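Local coordinates for probable sugar ABC transporter, sugar-binding protein (Streptococcus pneumoniae, PDB 2W7Y) that probably serves as the extracellular solute-binding component of a sugar ABC transporter, and binds the blood group A-trisaccharide, at residues Q155-G160 and I304-G309; G137-Q142 and N348-N353; N164-A169 and N290-P295. One frame throughout, in Å; residues are numbered along the deposited sequence.

Contact 1 of 3, residues Q155-G160 and I304-G309; sequences QLFTMG and ISSSGG. With GAL (beta-D-galactopyranose), chain C; A2G (2-acetamido-2-deoxy-alpha-D-galactopyranose), chain B.
Phe157 enters its pairing with Ser306 through an inverse gamma turn, a sharp kink in an otherwise regular antiparallel beta-strand pair. The turn is closed by a weak bond from Thr158 N to Leu156 O. Phe157 N is shared between two carbonyls, both in weak bonds: Ser306 O at 3.0 Å and Ser307 O at 3.3 Å. Beyond the kink the pairing becomes regular: Met159 N donates to Ile304 O and Ile304 N to Met159 O, each at 2.9 Å.

Gln155 and Phe157 both line the glycan pocket. The apolar Phe157 ring borders the A2G acetamido group with its edge, CZ lying 3.4 Å from A2G O7, and Trp282 packs edge-to-face with it. The amide of Gln155 provides a donor for the galactose hydroxyl, NE2 giving GAL O6 a weak bond. Gly308, with positive phi (85°) and no side chain, lets the backbone pass close by Phe157. On the same side of the sheet, Met159, a selenomethionine, runs alongside Ile304. Its CG is anti to the backbone N (chi1 166°) and its chain bends at chi3, so that CE of Met159 lies 3.4 Å from CD1 of Ile304.

On the face of Thr158 and Ser305, Thr158 OG1, also bonded to Asn348, lies 2.9 Å from a water that reaches Ser305 OG at 2.8 Å and donates to Ser306 O.

Contact 2 of 3, residues G137-Q142 and N348-N353; sequences GLNYKQ and NPSNEN
Glu352 lays its side chain across the backbone of Gly137, with CD 3.9 Å and OE2 3.6 Å from Gly137 CA. The first torsion, chi1 -68°, sets CG beside its own backbone N, and the chain then runs out extended, which brings the carboxylate alongside the glycine. Its charge is not spent on a direct bond to the other segment: a water donates to OE2 at 2.9 Å and accepts a weak bond from Leu138 N, bridging the two segments.

Gly137 suits this place twice over. It is the first residue to leave the helical path after helix 133-136 and does so with positive phi (56°), a conformation glycine adopts easily. Lacking a CB, which would collide with Ser350 O, it also lets that oxygen come within 3.3 Å of Gly137 CA in a C-H...O contact with an angle of 138° at the hydrogen.

Deeper in, the ND2 of Asn139 packs against Ser350 CB at 3.8 Å. Both polar ends are used elsewhere: Asn139 ND2 donates to Val136 O and His153 O, while Ser350 OG bonds to Asn135 O. These bonds tie the two side chains to backbone carbonyls at the end of helix 133-136 and, through His153, to a loop. An Asx turn at Asn351, whose ND2 is hydrogen-bonded to Asp335 OD1, shapes the chain beyond Ser350.

The contact thus seats a loop, the one between helices 335-343 and 356-361, against the junction of helices 133-136 and 139-142; Gln338 of helix 335-343 packs on Ser350, and Leu138 touches Ser305 of strand 302-306.

Contact 3 of 3, residues N164-A169 and N290-P295; sequences NKDIFA and NPSLAP
Lys165 and Ser292 join a helix N-terminus to a beta turn: Lys165 N, the first amide of helix 165-171, donates to Ser292 O at 2.8 Å. Strand 157-164 passes here directly into the helix, and Asn164 is the N-cap. Its OD1 takes up two more amides that have no carbonyl a turn earlier, Ile167 N at 3.2 Å and, more weakly, Asp166 N at 2.9 Å. Asparagine fits because its short side chain, with CG anti to the backbone N (chi1 -169°), folds back over the start of the helix.

In the first turn, Asp166 OD2 accepts from Ser292 OG at 2.6 Å. The hydroxyl comes from above the carboxylate plane, 54° out of it. A carboxylate so near a helix N-terminus would be favoured by the helix dipole. The Lys165 chain runs past Ser292 O, its CD 3.8 Å from Ala294 CB just beyond the turn, and bends at chi3 so that NZ makes a weak bond to Pro291 O.

The turn is type I from Asn290 to Leu293, with proline at its second position, where a fixed phi is welcome. Its own amides are bonded within it: Leu293 N, weakly, to Asn290 O, and Ser292 N to the Asn290 side chain. Asn290 ND2 donates to Gln270 O, and its OD1 accepts from Ser292 N at 3.1 Å, forming an Asx turn.

The three contacts are nested along the chain: contact 2 closes the widest loop, contact 1 lies inside it and contact 3 inside that. Strand 157-164 carries contact 1 at its start and contact 3 at its end, where it runs into helix 165-171; its antiparallel neighbours 302-306 and 293-296 supply the second segments, so both belong to one sheet. Their centres are about 23 Å apart. Contact 2 lies about 10 Å from contact 1, centre to centre, and touches it where Leu156 N meets Asn348 O, but its centre is about 30 Å from that of contact 3. Contact 1 thus forms part of the glycan pocket, while contact 3 lies farther along the same sheet, away from it.

Contact 1 of 3, residues Q155-G160 and I304-G309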
# COMPACT_ATOMS: atom_id res chain seq x y z
N GLN A 155 -4.62 8.56 3.32
CA GLN A 155 -5.33 7.38 2.85
C GLN A 155 -4.66 6.16 3.45
O GLN A 155 -3.46 5.98 3.30
CB GLN A 155 -5.23 7.27 1.34
CG GLN A 155 -5.96 8.34 0.57
CD GLN A 155 -5.50 8.41 -0.87
OE1 GLN A 155 -5.00 9.43 -1.31
NE2 GLN A 155 -5.67 7.32 -1.61
N LEU A 156 -5.44 5.32 4.13
CA LEU A 156 -4.90 4.13 4.77
C LEU A 156 -4.53 3.03 3.77
O LEU A 156 -5.23 2.83 2.78
CB LEU A 156 -5.89 3.60 5.81
CG LEU A 156 -5.69 3.94 7.29
CD1 LEU A 156 -4.85 5.20 7.55
CD2 LEU A 156 -7.04 4.03 7.98
N PHE A 157 -3.43 2.34 4.06
CA PHE A 157 -2.98 1.22 3.23
C PHE A 157 -3.78 -0.03 3.59
O PHE A 157 -3.23 -1.05 4.04
CB PHE A 157 -1.48 0.99 3.40
CG PHE A 157 -0.79 0.61 2.12
CD1 PHE A 157 -0.24 1.58 1.30
CD2 PHE A 157 -0.71 -0.73 1.73
CE1 PHE A 157 0.39 1.24 0.10
CE2 PHE A 157 -0.08 -1.07 0.54
CZ PHE A 157 0.47 -0.10 -0.28
N THR A 158 -5.09 0.06 3.37
CA THR A 158 -6.04 -1.00 3.67
C THR A 158 -6.12 -1.90 2.45
O THR A 158 -6.60 -1.48 1.39
CB THR A 158 -7.42 -0.41 4.04
OG1 THR A 158 -7.25 0.56 5.08
CG2 THR A 158 -8.41 -1.49 4.49
N MSE A 159 -5.65 -3.14 2.59
CA MSE A 159 -5.49 -4.01 1.44
C MSE A 159 -5.92 -5.48 1.62
O MSE A 159 -5.33 -6.22 2.41
CB MSE A 159 -4.04 -3.94 0.94
CG MSE A 159 -3.65 -5.03 -0.03
SE MSE A 159 -2.05 -4.59 -1.01
CE MSE A 159 -0.88 -4.13 0.46
N GLY A 160 -6.95 -5.87 0.87
CA GLY A 160 -7.26 -7.27 0.64
C GLY A 160 -6.81 -7.63 -0.76
O GLY A 160 -5.69 -7.32 -1.17
N ILE A 304 -4.10 -7.16 4.81
CA ILE A 304 -3.10 -6.14 5.10
C ILE A 304 -3.80 -4.89 5.63
O ILE A 304 -4.75 -4.38 5.01
CB ILE A 304 -2.22 -5.82 3.85
CG1 ILE A 304 -1.32 -7.02 3.52
CG2 ILE A 304 -1.37 -4.57 4.09
CD1 ILE A 304 -0.86 -7.11 2.07
N SER A 305 -3.35 -4.41 6.79
CA SER A 305 -3.83 -3.16 7.35
C SER A 305 -2.69 -2.37 7.96
O SER A 305 -2.26 -2.62 9.09
CB SER A 305 -4.92 -3.39 8.40
OG SER A 305 -5.56 -2.16 8.72
N SER A 306 -2.18 -1.43 7.18
CA SER A 306 -1.15 -0.53 7.65
C SER A 306 -1.47 0.90 7.23
O SER A 306 -2.51 1.16 6.61
CB SER A 306 0.23 -0.96 7.17
OG SER A 306 0.29 -0.94 5.76
N SER A 307 -0.60 1.82 7.63
CA SER A 307 -0.77 3.23 7.32
C SER A 307 -0.16 3.55 5.98
O SER A 307 -0.81 4.14 5.11
CB SER A 307 -0.11 4.08 8.41
OG SER A 307 -0.57 3.69 9.70
N GLY A 308 1.10 3.14 5.81
CA GLY A 308 1.94 3.59 4.70
C GLY A 308 2.60 4.91 5.05
O GLY A 308 2.26 5.54 6.05
N GLY A 309 3.58 5.32 4.24
CA GLY A 309 4.12 6.67 4.33
C GLY A 309 3.18 7.62 3.62
O GLY A 309 2.47 7.24 2.68
C1 GAL C . -2.61 5.85 -3.85
C2 GAL C . -1.32 5.08 -4.15
C3 GAL C . -1.40 3.65 -3.61
C4 GAL C . -1.90 3.61 -2.16
C5 GAL C . -3.21 4.41 -2.06
C6 GAL C . -3.82 4.44 -0.66
O1 GAL C . -2.39 7.22 -4.11
O2 GAL C . -1.13 5.06 -5.55
O3 GAL C . -0.14 3.02 -3.73
O4 GAL C . -0.90 4.15 -1.31
O5 GAL C . -2.98 5.74 -2.50
O6 GAL C . -5.20 4.72 -0.76
O5 A2G B . -0.83 1.07 -4.91
C1 A2G B . 0.02 1.71 -3.93
C2 A2G B . 1.44 1.20 -4.13
N2 A2G B . 2.37 1.83 -3.20
C3 A2G B . 1.90 1.52 -5.55
O3 A2G B . 3.27 1.13 -5.73
C4 A2G B . 0.99 0.86 -6.58
O4 A2G B . 1.08 -0.57 -6.48
C5 A2G B . -0.45 1.31 -6.32
C6 A2G B . -1.44 0.62 -7.26
O6 A2G B . -2.77 1.00 -6.87
C7 A2G B . 3.17 1.12 -2.41
O7 A2G B . 3.19 -0.11 -2.36
C8 A2G B . 4.08 1.96 -1.53
O HOH W 1 -5.09 0.01 6.95

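Contact 2 of 3, residues G137-Q142 and N348-N353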
# COMPACT_ATOMS: atom_id res chain seq x y z
N GLY A 137 -5.71 8.73 12.68
CA GLY A 137 -6.14 7.34 12.84
C GLY A 137 -5.03 6.35 13.08
O GLY A 137 -4.27 6.47 14.05
N LEU A 138 -4.93 5.36 12.19
CA LEU A 138 -3.95 4.27 12.29
C LEU A 138 -2.49 4.75 12.26
O LEU A 138 -1.62 4.08 12.82
CB LEU A 138 -4.22 3.22 11.20
CG LEU A 138 -3.47 1.88 11.23
CD1 LEU A 138 -3.74 1.11 12.52
CD2 LEU A 138 -3.84 1.04 10.02
N ASN A 139 -2.24 5.89 11.61
CA ASN A 139 -0.90 6.51 11.59
C ASN A 139 -0.34 6.75 12.99
O ASN A 139 0.86 6.60 13.21
CB ASN A 139 -0.92 7.85 10.84
CG ASN A 139 -1.13 7.69 9.35
OD1 ASN A 139 -0.21 7.34 8.61
ND2 ASN A 139 -2.35 7.97 8.90
N TYR A 140 -1.22 7.11 13.92
CA TYR A 140 -0.83 7.51 15.27
C TYR A 140 -0.04 6.45 16.02
O TYR A 140 1.01 6.75 16.59
CB TYR A 140 -2.05 7.95 16.09
CG TYR A 140 -1.69 8.70 17.36
CD1 TYR A 140 -1.37 10.05 17.33
CD2 TYR A 140 -1.65 8.04 18.59
CE1 TYR A 140 -1.02 10.74 18.48
CE2 TYR A 140 -1.30 8.72 19.75
CZ TYR A 140 -0.99 10.07 19.69
OH TYR A 140 -0.65 10.75 20.84
N LYS A 141 -0.53 5.21 16.02
CA LYS A 141 0.14 4.11 16.69
C LYS A 141 1.20 3.45 15.80
O LYS A 141 2.31 3.15 16.26
CB LYS A 141 -0.87 3.08 17.17
N GLN A 142 0.85 3.24 14.54
CA GLN A 142 1.66 2.43 13.62
C GLN A 142 2.86 3.17 13.01
O GLN A 142 3.91 2.55 12.77
CB GLN A 142 0.79 1.85 12.52
CG GLN A 142 1.15 0.43 12.16
CD GLN A 142 0.69 0.06 10.77
OE1 GLN A 142 -0.01 -0.94 10.58
NE2 GLN A 142 1.07 0.87 9.79
N ASN A 348 -9.77 4.60 1.54
CA ASN A 348 -10.06 4.51 2.96
C ASN A 348 -9.43 5.69 3.72
O ASN A 348 -8.20 5.80 3.79
CB ASN A 348 -9.59 3.17 3.54
CG ASN A 348 -10.06 2.94 4.98
OD1 ASN A 348 -11.11 3.44 5.40
ND2 ASN A 348 -9.30 2.16 5.72
N PRO A 349 -10.27 6.57 4.30
CA PRO A 349 -9.79 7.75 5.01
C PRO A 349 -9.07 7.39 6.31
O PRO A 349 -9.42 6.41 6.97
CB PRO A 349 -11.08 8.52 5.32
CG PRO A 349 -12.14 7.48 5.35
CD PRO A 349 -11.74 6.48 4.31
N SER A 350 -8.06 8.18 6.67
CA SER A 350 -7.34 8.00 7.93
C SER A 350 -8.17 8.52 9.10
O SER A 350 -8.04 8.04 10.23
CB SER A 350 -5.98 8.70 7.89
OG SER A 350 -6.11 10.11 7.85
N ASN A 351 -9.03 9.49 8.81
CA ASN A 351 -9.87 10.13 9.82
C ASN A 351 -11.00 9.22 10.27
O ASN A 351 -11.89 8.88 9.50
CB ASN A 351 -10.43 11.45 9.28
CG ASN A 351 -11.04 12.32 10.36
OD1 ASN A 351 -11.31 11.87 11.47
ND2 ASN A 351 -11.26 13.59 10.03
N GLU A 352 -10.94 8.83 11.55
CA GLU A 352 -11.88 7.88 12.13
C GLU A 352 -13.24 8.50 12.44
O GLU A 352 -14.17 7.80 12.85
CB GLU A 352 -11.27 7.21 13.36
CG GLU A 352 -10.10 6.30 13.01
CD GLU A 352 -9.37 5.75 14.23
OE1 GLU A 352 -9.64 6.21 15.36
OE2 GLU A 352 -8.52 4.86 14.04
N ASN A 353 -13.35 9.82 12.25
CA ASN A 353 -14.62 10.54 12.38
C ASN A 353 -15.51 10.36 11.15
O ASN A 353 -16.71 10.63 11.21
CB ASN A 353 -14.38 12.03 12.62
CG ASN A 353 -13.82 12.33 14.00
OD1 ASN A 353 -14.30 11.81 15.00
ND2 ASN A 353 -12.81 13.19 14.05
O HOH W 2 -7.59 4.64 11.28

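Contact 3 of 3, residues N164-A169 and N290-P295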
# COMPACT_ATOMS: atom_id res chain seq x y z
N ASN A 164 -12.02 -12.23 -10.09
CA ASN A 164 -13.09 -12.32 -11.08
C ASN A 164 -14.01 -13.49 -10.77
O ASN A 164 -13.62 -14.66 -10.89
CB ASN A 164 -12.49 -12.45 -12.49
CG ASN A 164 -13.53 -12.27 -13.59
OD1 ASN A 164 -14.60 -12.89 -13.58
ND2 ASN A 164 -13.22 -11.43 -14.56
N LYS A 165 -15.24 -13.17 -10.37
CA LYS A 165 -16.25 -14.17 -10.00
C LYS A 165 -16.60 -15.14 -11.13
O LYS A 165 -16.84 -16.33 -10.88
CB LYS A 165 -17.53 -13.50 -9.48
CG LYS A 165 -17.33 -12.62 -8.25
CD LYS A 165 -18.65 -11.98 -7.79
CE LYS A 165 -19.06 -10.84 -8.71
NZ LYS A 165 -20.43 -10.34 -8.42
N ASP A 166 -16.61 -14.64 -12.36
CA ASP A 166 -16.98 -15.44 -13.54
C ASP A 166 -15.91 -16.46 -13.92
O ASP A 166 -16.23 -17.61 -14.21
CB ASP A 166 -17.29 -14.54 -14.75
CG ASP A 166 -18.49 -13.64 -14.51
OD1 ASP A 166 -19.26 -13.88 -13.56
OD2 ASP A 166 -18.67 -12.68 -15.30
N ILE A 167 -14.65 -16.03 -13.91
CA ILE A 167 -13.51 -16.92 -14.18
C ILE A 167 -13.40 -18.03 -13.14
O ILE A 167 -13.15 -19.19 -13.49
CB ILE A 167 -12.18 -16.12 -14.31
CG1 ILE A 167 -12.23 -15.19 -15.54
CG2 ILE A 167 -10.98 -17.07 -14.38
CD1 ILE A 167 -11.12 -14.14 -15.60
N PHE A 168 -13.59 -17.69 -11.87
CA PHE A 168 -13.58 -18.67 -10.78
C PHE A 168 -14.69 -19.71 -10.93
O PHE A 168 -14.45 -20.91 -10.79
CB PHE A 168 -13.68 -17.98 -9.41
CG PHE A 168 -12.36 -17.53 -8.85
CD1 PHE A 168 -11.66 -16.46 -9.42
CD2 PHE A 168 -11.81 -18.17 -7.74
CE1 PHE A 168 -10.44 -16.05 -8.90
CE2 PHE A 168 -10.59 -17.76 -7.22
CZ PHE A 168 -9.90 -16.70 -7.80
N ALA A 169 -15.91 -19.23 -11.22
CA ALA A 169 -17.07 -20.09 -11.38
C ALA A 169 -16.88 -21.08 -12.53
O ALA A 169 -17.22 -22.26 -12.40
CB ALA A 169 -18.32 -19.27 -11.59
N ASN A 290 -16.37 -3.02 -13.93
CA ASN A 290 -16.64 -4.41 -14.28
C ASN A 290 -17.30 -5.11 -13.08
O ASN A 290 -16.65 -5.35 -12.06
CB ASN A 290 -15.33 -5.09 -14.69
CG ASN A 290 -15.54 -6.49 -15.26
OD1 ASN A 290 -16.59 -7.10 -15.10
ND2 ASN A 290 -14.51 -7.01 -15.93
N PRO A 291 -18.60 -5.45 -13.20
CA PRO A 291 -19.31 -6.02 -12.06
C PRO A 291 -18.96 -7.49 -11.77
O PRO A 291 -19.43 -8.06 -10.78
CB PRO A 291 -20.80 -5.87 -12.45
CG PRO A 291 -20.82 -5.14 -13.77
CD PRO A 291 -19.47 -5.32 -14.38
N SER A 292 -18.13 -8.09 -12.63
CA SER A 292 -17.68 -9.47 -12.46
C SER A 292 -16.65 -9.63 -11.35
O SER A 292 -16.43 -10.73 -10.85
CB SER A 292 -17.10 -10.02 -13.77
OG SER A 292 -18.12 -10.20 -14.75
N LEU A 293 -16.00 -8.53 -10.98
CA LEU A 293 -14.91 -8.61 -10.02
C LEU A 293 -15.29 -8.13 -8.61
O LEU A 293 -16.03 -7.16 -8.44
CB LEU A 293 -13.64 -7.93 -10.57
CG LEU A 293 -13.84 -6.67 -11.41
CD1 LEU A 293 -14.01 -5.55 -10.44
CD2 LEU A 293 -12.69 -6.38 -12.36
N ALA A 294 -14.77 -8.84 -7.62
CA ALA A 294 -15.21 -8.67 -6.25
C ALA A 294 -14.04 -8.61 -5.27
O ALA A 294 -12.95 -9.13 -5.55
CB ALA A 294 -16.17 -9.80 -5.88
N PRO A 295 -14.24 -7.95 -4.11
CA PRO A 295 -13.20 -7.98 -3.08
C PRO A 295 -13.13 -9.31 -2.32
O PRO A 295 -14.15 -9.96 -2.10
CB PRO A 295 -13.60 -6.84 -2.15
CG PRO A 295 -15.06 -6.69 -2.32
CD PRO A 295 -15.40 -7.13 -3.72
O HOH W 3 -14.86 -10.00 -17.29